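Local atomic coordinates of beta-fructofuranosidase (Arabidopsis thaliana, PDB entry 2OXB), a protein that hydrolyses sucrose and 1-kestose in the plant cell wall, and neokestose and levan less well, as a glycoside hydrolase family 32 invertase. Residues D202-R208 / E224-L230; L378-I384 / I429-R433. The protein carries 1 engineered substitution. One frame throughout, in Å; residues are numbered along the deposited sequence.

Interaction 1: D202-R208 / E224-L230; sequences DFFPVTR and EILKHVL
Phe204 lies alongside Val229, its CZ 3.5 Å from Val229 CB, while the carbonyl oxygen of Val229 sits over one face of the ring. With chi1 at 66°, CG stands between the backbone N and the carbonyl carbon, which sets the ring beside the valine; an alanine here would probably leave Val229 without its aromatic partner and open a gap beside it. The backbones pair antiparallel: Val229 N to Phe204 O (3.0 Å) and the Val206–Lys227 pair are hydrogen-bonded, and Phe204 N gives Val229 O a weak bond. On the sheet face of Phe203, Pro205 and His228, Pro205 CB makes a CH-pi contact with the imidazole, 3.8 Å from its centroid. Phe203 lies near parallel to that ring but is slid aside, and its CD1 meets Leu230 CD1. Toward residues 207 and 224 the packing gives way to more accessible polar groups. Thr207 OG1 donates to the anti lone pair of Glu224 OE2 (2.7 Å), and the basic ends of Arg208 and Lys227 lie near each other. The two strands are neighbours in one blade of the five-bladed family 32 propeller; strand 240-248 flanks 226-234, Leu189 of strand 182-192 meets Phe203 and Leu230, and Ile318 of strand 316-320 meets Phe204.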
ATOM      1  N   ASP A 202      -6.275  -6.854  -8.350  1.00 21.01           N
ATOM      2  CA  ASP A 202      -7.377  -6.614  -7.453  1.00 20.09           C
ATOM      3  C   ASP A 202      -8.430  -5.835  -8.200  1.00 17.67           C
ATOM      4  O   ASP A 202      -8.124  -4.848  -8.845  1.00 18.51           O
ATOM      5  CB  ASP A 202      -6.891  -5.844  -6.225  1.00 20.42           C
ATOM      6  CG  ASP A 202      -7.971  -5.677  -5.199  1.00 21.70           C
ATOM      7  OD1 ASP A 202      -8.626  -6.682  -4.860  1.00 25.87           O
ATOM      8  OD2 ASP A 202      -8.172  -4.549  -4.725  1.00 22.98           O
ATOM      9  N   PHE A 203      -9.669  -6.294  -8.131  1.00 16.91           N
ATOM     10  CA  PHE A 203     -10.735  -5.613  -8.837  1.00 16.57           C
ATOM     11  C   PHE A 203     -11.863  -5.359  -7.850  1.00 16.24           C
ATOM     12  O   PHE A 203     -12.323  -6.284  -7.177  1.00 13.90           O
ATOM     13  CB  PHE A 203     -11.213  -6.472 -10.007  1.00 19.34           C
ATOM     14  CG  PHE A 203     -12.062  -5.734 -10.984  1.00 20.60           C
ATOM     15  CD1 PHE A 203     -11.506  -4.749 -11.798  1.00 23.86           C
ATOM     16  CD2 PHE A 203     -13.413  -6.034 -11.106  1.00 22.59           C
ATOM     17  CE1 PHE A 203     -12.281  -4.069 -12.731  1.00 24.10           C
ATOM     18  CE2 PHE A 203     -14.209  -5.370 -12.028  1.00 24.94           C
ATOM     19  CZ  PHE A 203     -13.641  -4.382 -12.848  1.00 27.82           C
ATOM     20  N   PHE A 204     -12.287  -4.093  -7.770  1.00 16.13           N
ATOM     21  CA  PHE A 204     -13.339  -3.637  -6.847  1.00 16.45           C
ATOM     22  C   PHE A 204     -13.989  -2.300  -7.263  1.00 15.76           C
ATOM     23  O   PHE A 204     -13.337  -1.432  -7.846  1.00 12.61           O
ATOM     24  CB  PHE A 204     -12.748  -3.477  -5.430  1.00 15.39           C
ATOM     25  CG  PHE A 204     -11.717  -2.391  -5.329  1.00 14.73           C
ATOM     26  CD1 PHE A 204     -12.099  -1.055  -5.192  1.00 12.62           C
ATOM     27  CD2 PHE A 204     -10.359  -2.692  -5.445  1.00 15.02           C
ATOM     28  CE1 PHE A 204     -11.143  -0.044  -5.179  1.00 13.90           C
ATOM     29  CE2 PHE A 204      -9.396  -1.682  -5.430  1.00 14.65           C
ATOM     30  CZ  PHE A 204      -9.784  -0.357  -5.299  1.00 12.63           C
ATOM     31  N   PRO A 205     -15.285  -2.118  -6.943  1.00 16.37           N
ATOM     32  CA  PRO A 205     -16.032  -0.901  -7.268  1.00 17.34           C
ATOM     33  C   PRO A 205     -15.914   0.184  -6.181  1.00 17.48           C
ATOM     34  O   PRO A 205     -15.588  -0.107  -5.027  1.00 14.83           O
ATOM     35  CB  PRO A 205     -17.458  -1.415  -7.381  1.00 18.37           C
ATOM     36  CG  PRO A 205     -17.513  -2.362  -6.240  1.00 17.53           C
ATOM     37  CD  PRO A 205     -16.189  -3.126  -6.361  1.00 17.06           C
ATOM     38  N   VAL A 206     -16.177   1.428  -6.570  1.00 18.02           N
ATOM     39  CA  VAL A 206     -16.160   2.555  -5.641  1.00 22.11           C
ATOM     40  C   VAL A 206     -17.279   3.525  -6.049  1.00 24.52           C
ATOM     41  O   VAL A 206     -17.442   3.861  -7.222  1.00 25.94           O
ATOM     42  CB  VAL A 206     -14.785   3.300  -5.626  1.00 20.66           C
ATOM     43  CG1 VAL A 206     -13.714   2.410  -5.015  1.00 23.34           C
ATOM     44  CG2 VAL A 206     -14.379   3.702  -7.026  1.00 21.87           C
ATOM     45  N   THR A 207     -18.074   3.945  -5.078  1.00 26.30           N
ATOM     46  CA  THR A 207     -19.158   4.870  -5.346  1.00 27.17           C
ATOM     47  C   THR A 207     -18.459   6.184  -5.715  1.00 28.23           C
ATOM     48  O   THR A 207     -17.368   6.443  -5.213  1.00 27.77           O
ATOM     49  CB  THR A 207     -20.042   5.002  -4.076  1.00 27.13           C
ATOM     50  OG1 THR A 207     -21.280   5.640  -4.403  1.00 30.57           O
ATOM     51  CG2 THR A 207     -19.326   5.794  -3.007  1.00 26.05           C
ATOM     52  N   ARG A 208     -19.049   6.991  -6.600  1.00 30.96           N
ATOM     53  CA  ARG A 208     -18.425   8.260  -7.008  1.00 34.39           C
ATOM     54  C   ARG A 208     -18.325   9.273  -5.874  1.00 35.53           C
ATOM     55  O   ARG A 208     -17.234   9.700  -5.490  1.00 36.62           O
ATOM     56  CB  ARG A 208     -19.180   8.932  -8.168  1.00 35.72           C
ATOM     57  CG  ARG A 208     -19.021   8.295  -9.545  1.00 38.92           C
ATOM     58  CD  ARG A 208     -19.034   9.371 -10.644  1.00 41.82           C
ATOM     59  NE  ARG A 208     -17.772  10.118 -10.655  1.00 45.02           N
ATOM     60  CZ  ARG A 208     -17.560  11.243 -11.332  1.00 46.26           C
ATOM     61  NH1 ARG A 208     -18.530  11.775 -12.071  1.00 45.57           N
ATOM     62  NH2 ARG A 208     -16.374  11.838 -11.263  1.00 47.02           N
ATOM     63  N   GLU A 224     -27.426   4.759  -6.879  1.00 43.37           N
ATOM     64  CA  GLU A 224     -25.993   4.938  -6.604  1.00 43.17           C
ATOM     65  C   GLU A 224     -25.185   4.918  -7.904  1.00 43.74           C
ATOM     66  O   GLU A 224     -25.576   4.272  -8.877  1.00 44.50           O
ATOM     67  CB  GLU A 224     -25.487   3.842  -5.637  1.00 42.02           C
ATOM     68  CG  GLU A 224     -23.961   3.760  -5.459  1.00 40.66           C
ATOM     69  CD  GLU A 224     -23.519   2.973  -4.209  1.00 41.19           C
ATOM     70  OE1 GLU A 224     -23.986   1.832  -3.993  1.00 38.96           O
ATOM     71  OE2 GLU A 224     -22.684   3.500  -3.443  1.00 41.16           O
ATOM     72  N   ILE A 225     -24.072   5.646  -7.927  1.00 43.91           N
ATOM     73  CA  ILE A 225     -23.216   5.695  -9.110  1.00 44.21           C
ATOM     74  C   ILE A 225     -21.882   5.030  -8.777  1.00 43.61           C
ATOM     75  O   ILE A 225     -21.115   5.534  -7.960  1.00 44.02           O
ATOM     76  CB  ILE A 225     -22.964   7.157  -9.562  1.00 45.33           C
ATOM     77  CG1 ILE A 225     -24.304   7.869  -9.819  1.00 46.97           C
ATOM     78  CG2 ILE A 225     -22.111   7.175 -10.822  1.00 45.05           C
ATOM     79  CD1 ILE A 225     -25.122   7.292 -10.976  1.00 47.17           C
ATOM     80  N   LEU A 226     -21.624   3.886  -9.405  1.00 42.84           N
ATOM     81  CA  LEU A 226     -20.397   3.132  -9.176  1.00 41.92           C
ATOM     82  C   LEU A 226     -19.331   3.321 -10.254  1.00 40.80           C
ATOM     83  O   LEU A 226     -19.620   3.689 -11.398  1.00 40.01           O
ATOM     84  CB  LEU A 226     -20.714   1.638  -9.066  1.00 43.58           C
ATOM     85  CG  LEU A 226     -21.404   1.144  -7.797  1.00 45.13           C
ATOM     86  CD1 LEU A 226     -21.764  -0.336  -7.942  1.00 45.63           C
ATOM     87  CD2 LEU A 226     -20.472   1.360  -6.602  1.00 46.84           C
ATOM     88  N   LYS A 227     -18.088   3.047  -9.871  1.00 38.62           N
ATOM     89  CA  LYS A 227     -16.943   3.143 -10.775  1.00 35.27           C
ATOM     90  C   LYS A 227     -16.113   1.909 -10.455  1.00 31.57           C
ATOM     91  O   LYS A 227     -16.427   1.185  -9.511  1.00 31.36           O
ATOM     92  CB  LYS A 227     -16.132   4.413 -10.477  1.00 37.21           C
ATOM     93  CG  LYS A 227     -15.361   4.976 -11.670  1.00 37.88           C
ATOM     94  CD  LYS A 227     -16.296   5.564 -12.723  1.00 40.56           C
ATOM     95  CE  LYS A 227     -16.852   6.927 -12.304  1.00 41.73           C
ATOM     96  NZ  LYS A 227     -15.794   7.978 -12.171  1.00 42.80           N
ATOM     97  N   HIS A 228     -15.068   1.655 -11.232  1.00 28.16           N
ATOM     98  CA  HIS A 228     -14.221   0.506 -10.960  1.00 24.46           C
ATOM     99  C   HIS A 228     -12.741   0.809 -10.973  1.00 23.23           C
ATOM    100  O   HIS A 228     -12.269   1.666 -11.723  1.00 21.43           O
ATOM    101  CB  HIS A 228     -14.551  -0.652 -11.905  1.00 22.95           C
ATOM    102  CG  HIS A 228     -15.783  -1.395 -11.499  1.00 24.93           C
ATOM    103  ND1 HIS A 228     -17.038  -0.825 -11.539  1.00 24.94           N
ATOM    104  CD2 HIS A 228     -15.943  -2.612 -10.927  1.00 25.07           C
ATOM    105  CE1 HIS A 228     -17.913  -1.654 -11.003  1.00 24.51           C
ATOM    106  NE2 HIS A 228     -17.277  -2.744 -10.623  1.00 27.41           N
ATOM    107  N   VAL A 229     -12.031   0.108 -10.089  1.00 23.55           N
ATOM    108  CA  VAL A 229     -10.587   0.229  -9.922  1.00 22.96           C
ATOM    109  C   VAL A 229      -9.904  -1.144 -10.013  1.00 23.83           C
ATOM    110  O   VAL A 229     -10.112  -2.026  -9.177  1.00 22.14           O
ATOM    111  CB  VAL A 229     -10.204   0.824  -8.534  1.00 22.64           C
ATOM    112  CG1 VAL A 229      -8.704   1.153  -8.509  1.00 22.03           C
ATOM    113  CG2 VAL A 229     -11.034   2.047  -8.227  1.00 20.46           C
ATOM    114  N   LEU A 230      -9.092  -1.310 -11.045  1.00 24.49           N
ATOM    115  CA  LEU A 230      -8.332  -2.523 -11.227  1.00 24.51           C
ATOM    116  C   LEU A 230      -6.909  -2.108 -10.907  1.00 23.69           C
ATOM    117  O   LEU A 230      -6.376  -1.180 -11.516  1.00 22.12           O
ATOM    118  CB  LEU A 230      -8.394  -3.028 -12.676  1.00 27.56           C
ATOM    119  CG  LEU A 230      -7.499  -4.241 -13.028  1.00 27.57           C
ATOM    120  CD1 LEU A 230      -8.103  -5.489 -12.453  1.00 24.40           C
ATOM    121  CD2 LEU A 230      -7.340  -4.387 -14.536  1.00 29.31           C
TER

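Interaction 2: L378-I384 / I429-R433; sequences LEKADVI and IFKAR
Lys431 turns its CG away from its own carbonyl carbon (chi1 -49°) and then runs fully extended, which carries the ammonium past Ala381 to the carbonyl of Glu379, where NZ makes a weak hydrogen bond to O at 3.0 Å. Ile384 differs: its CG1 stands between the backbone N and the carbonyl carbon (chi1 41°), leaving CG2 to pack against Phe430 CB at 3.4 Å while CD1 reaches toward the carbonyl of Ala432 and the edge of the Arg433 guanidinium. The methylene of Asp382 meets the Phe430 ring at its edge, with CB 3.3 Å from CD1, and the carboxylate lies nearly coplanar with the ring, the planes 7° apart. Backbone pairing is parallel but brief and loose. Lys431 N donates to Asp382 O at 2.6 Å, in the carbonyl plane, and the following bond, from Ile384 N to Lys431 O, is weak. Deeper in the contact, Leu378 CD2 touches Ile429 CG2 at 3.5 Å, and Ala381 CB rests near the same methyl. At the outer end, one water donates to Ile384 O and weakly accepts from Arg433 NH2. Residues 382-383 thus form a short, weakly bonded parallel addition beside the end of strand 423-431, in the C-terminal beta-sandwich of family 32 enzymes. Strand 406-415 supplies Leu406 to Leu378, Ala381 and Ile429, and strand 439-446, antiparallel to 423-431, sets Tyr439 against Leu378, Glu379 and Lys431.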
ATOM      1  N   LEU A 378       1.751  33.164  -3.694  1.00 37.41           N
ATOM      2  CA  LEU A 378       2.091  31.977  -4.469  1.00 38.00           C
ATOM      3  C   LEU A 378       2.870  32.386  -5.707  1.00 38.36           C
ATOM      4  O   LEU A 378       3.533  31.562  -6.332  1.00 38.84           O
ATOM      5  CB  LEU A 378       0.812  31.242  -4.888  1.00 36.83           C
ATOM      6  CG  LEU A 378       0.479  29.914  -4.218  1.00 35.01           C
ATOM      7  CD1 LEU A 378      -0.959  29.572  -4.443  1.00 33.98           C
ATOM      8  CD2 LEU A 378       1.385  28.836  -4.773  1.00 36.81           C
ATOM      9  N   GLU A 379       2.769  33.669  -6.056  1.00 38.89           N
ATOM     10  CA  GLU A 379       3.458  34.212  -7.222  1.00 38.66           C
ATOM     11  C   GLU A 379       4.961  34.016  -7.112  1.00 37.05           C
ATOM     12  O   GLU A 379       5.654  33.847  -8.114  1.00 38.16           O
ATOM     13  CB  GLU A 379       3.145  35.704  -7.392  1.00 39.77           C
ATOM     14  CG  GLU A 379       1.771  35.992  -8.002  1.00 42.77           C
ATOM     15  CD  GLU A 379       0.602  35.790  -7.037  1.00 44.21           C
ATOM     16  OE1 GLU A 379       0.496  36.580  -6.066  1.00 45.00           O
ATOM     17  OE2 GLU A 379      -0.213  34.854  -7.257  1.00 41.46           O
ATOM     18  N   LYS A 380       5.467  34.038  -5.888  1.00 34.06           N
ATOM     19  CA  LYS A 380       6.883  33.853  -5.710  1.00 30.52           C
ATOM     20  C   LYS A 380       7.309  32.477  -6.159  1.00 28.60           C
ATOM     21  O   LYS A 380       8.506  32.204  -6.259  1.00 28.48           O
ATOM     22  CB  LYS A 380       7.279  34.086  -4.255  1.00 30.93           C
ATOM     23  CG  LYS A 380       7.738  35.497  -4.007  1.00 30.07           C
ATOM     24  CD  LYS A 380       6.631  36.443  -4.389  1.00 31.29           C
ATOM     25  CE  LYS A 380       7.080  37.887  -4.442  1.00 29.08           C
ATOM     26  NZ  LYS A 380       5.957  38.673  -5.034  1.00 28.45           N
ATOM     27  N   ALA A 381       6.343  31.605  -6.439  1.00 26.72           N
ATOM     28  CA  ALA A 381       6.677  30.248  -6.881  1.00 25.79           C
ATOM     29  C   ALA A 381       7.356  30.245  -8.253  1.00 24.62           C
ATOM     30  O   ALA A 381       7.047  31.062  -9.125  1.00 26.47           O
ATOM     31  CB  ALA A 381       5.439  29.373  -6.912  1.00 22.66           C
ATOM     32  N   ASP A 382       8.308  29.343  -8.422  1.00 22.66           N
ATOM     33  CA  ASP A 382       9.027  29.232  -9.682  1.00 23.26           C
ATOM     34  C   ASP A 382       8.162  28.532 -10.721  1.00 23.04           C
ATOM     35  O   ASP A 382       7.163  27.909 -10.381  1.00 23.85           O
ATOM     36  CB  ASP A 382      10.321  28.429  -9.494  1.00 22.64           C
ATOM     37  CG  ASP A 382      11.462  29.261  -8.936  1.00 18.62           C
ATOM     38  OD1 ASP A 382      12.339  28.667  -8.294  1.00 18.31           O
ATOM     39  OD2 ASP A 382      11.492  30.483  -9.147  1.00 18.83           O
ATOM     40  N   VAL A 383       8.550  28.656 -11.987  1.00 23.80           N
ATOM     41  CA  VAL A 383       7.834  28.010 -13.082  1.00 25.21           C
ATOM     42  C   VAL A 383       8.634  26.785 -13.519  1.00 24.13           C
ATOM     43  O   VAL A 383       9.793  26.907 -13.930  1.00 22.62           O
ATOM     44  CB  VAL A 383       7.658  28.951 -14.293  1.00 27.22           C
ATOM     45  CG1 VAL A 383       6.954  28.215 -15.410  1.00 27.57           C
ATOM     46  CG2 VAL A 383       6.846  30.189 -13.889  1.00 28.72           C
ATOM     47  N   ILE A 384       8.012  25.608 -13.413  1.00 24.73           N
ATOM     48  CA  ILE A 384       8.648  24.334 -13.765  1.00 25.53           C
ATOM     49  C   ILE A 384       9.264  24.305 -15.161  1.00 25.49           C
ATOM     50  O   ILE A 384       8.714  24.866 -16.110  1.00 23.96           O
ATOM     51  CB  ILE A 384       7.642  23.115 -13.625  1.00 26.28           C
ATOM     52  CG1 ILE A 384       6.255  23.481 -14.156  1.00 25.16           C
ATOM     53  CG2 ILE A 384       7.567  22.636 -12.180  1.00 26.91           C
ATOM     54  CD1 ILE A 384       6.085  23.239 -15.632  1.00 27.19           C
ATOM     55  N   ILE A 429       6.604  24.125  -4.392  1.00 25.32           N
ATOM     56  CA  ILE A 429       5.535  24.655  -5.239  1.00 25.54           C
ATOM     57  C   ILE A 429       6.080  25.412  -6.449  1.00 26.48           C
ATOM     58  O   ILE A 429       6.958  26.263  -6.332  1.00 25.56           O
ATOM     59  CB  ILE A 429       4.599  25.648  -4.470  1.00 25.41           C
ATOM     60  CG1 ILE A 429       4.034  25.007  -3.198  1.00 25.33           C
ATOM     61  CG2 ILE A 429       3.481  26.121  -5.391  1.00 23.38           C
ATOM     62  CD1 ILE A 429       3.170  23.793  -3.418  1.00 28.13           C
ATOM     63  N   PHE A 430       5.529  25.103  -7.609  1.00 28.88           N
ATOM     64  CA  PHE A 430       5.918  25.763  -8.833  1.00 31.31           C
ATOM     65  C   PHE A 430       4.643  26.072  -9.600  1.00 32.16           C
ATOM     66  O   PHE A 430       3.560  25.603  -9.233  1.00 31.20           O
ATOM     67  CB  PHE A 430       6.827  24.860  -9.662  1.00 34.35           C
ATOM     68  CG  PHE A 430       8.123  24.524  -8.984  1.00 37.94           C
ATOM     69  CD1 PHE A 430       9.009  25.533  -8.617  1.00 39.11           C
ATOM     70  CD2 PHE A 430       8.455  23.202  -8.705  1.00 39.11           C
ATOM     71  CE1 PHE A 430      10.205  25.235  -7.983  1.00 41.35           C
ATOM     72  CE2 PHE A 430       9.649  22.891  -8.071  1.00 40.56           C
ATOM     73  CZ  PHE A 430      10.530  23.909  -7.707  1.00 41.88           C
ATOM     74  N   LYS A 431       4.775  26.862 -10.659  1.00 33.43           N
ATOM     75  CA  LYS A 431       3.634  27.233 -11.490  1.00 34.72           C
ATOM     76  C   LYS A 431       3.570  26.297 -12.690  1.00 34.15           C
ATOM     77  O   LYS A 431       4.578  26.061 -13.345  1.00 34.13           O
ATOM     78  CB  LYS A 431       3.776  28.684 -11.970  1.00 35.54           C
ATOM     79  CG  LYS A 431       4.116  29.685 -10.861  1.00 38.05           C
ATOM     80  CD  LYS A 431       3.912  31.134 -11.312  1.00 38.83           C
ATOM     81  CE  LYS A 431       4.243  32.119 -10.197  1.00 39.77           C
ATOM     82  NZ  LYS A 431       3.969  33.545 -10.569  1.00 40.83           N
ATOM     83  N   ALA A 432       2.392  25.752 -12.961  1.00 34.95           N
ATOM     84  CA  ALA A 432       2.228  24.858 -14.095  1.00 37.82           C
ATOM     85  C   ALA A 432       2.638  25.590 -15.370  1.00 39.93           C
ATOM     86  O   ALA A 432       3.363  25.046 -16.200  1.00 40.21           O
ATOM     87  CB  ALA A 432       0.780  24.388 -14.191  1.00 37.02           C
ATOM     88  N   ARG A 433       2.168  26.827 -15.506  1.00 43.35           N
ATOM     89  CA  ARG A 433       2.473  27.676 -16.655  1.00 47.59           C
ATOM     90  C   ARG A 433       3.015  29.006 -16.142  1.00 50.03           C
ATOM     91  O   ARG A 433       4.090  29.038 -15.550  1.00 51.01           O
ATOM     92  CB  ARG A 433       1.217  27.902 -17.493  1.00 47.99           C
ATOM     93  CG  ARG A 433       0.659  26.629 -18.089  1.00 47.44           C
ATOM     94  CD  ARG A 433       1.567  26.071 -19.179  1.00 46.49           C
ATOM     95  NE  ARG A 433       2.826  25.489 -18.702  1.00 45.94           N
ATOM     96  CZ  ARG A 433       4.031  26.038 -18.868  1.00 47.15           C
ATOM     97  NH1 ARG A 433       4.164  27.202 -19.493  1.00 45.89           N
ATOM     98  NH2 ARG A 433       5.119  25.403 -18.445  1.00 46.82           N
TER
HETATM   99  O   HOH W   1       8.232  26.509 -18.771  1.00 41.70           O

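How the interactions relate
Interaction 1 and interaction 2 belong to different domains, the N-terminal propeller and the C-terminal sandwich, and share no strand; their centres are 35 Å apart and their nearest atoms about 21 Å. Interaction 1 is a regular antiparallel pairing, buried at one end by aromatic and aliphatic side chains, and its Asp202 side chain comes within about 9 Å of that of the substrate-binding Asp145. Interaction 2 is a short parallel pairing nearer the surface, away from the known substrate-binding and glycosylated residues; its polar links, one short backbone bond apart, are mostly weak, and a smaller apolar patch lies inside. Both nevertheless pass from packed apolar groups to polar ones.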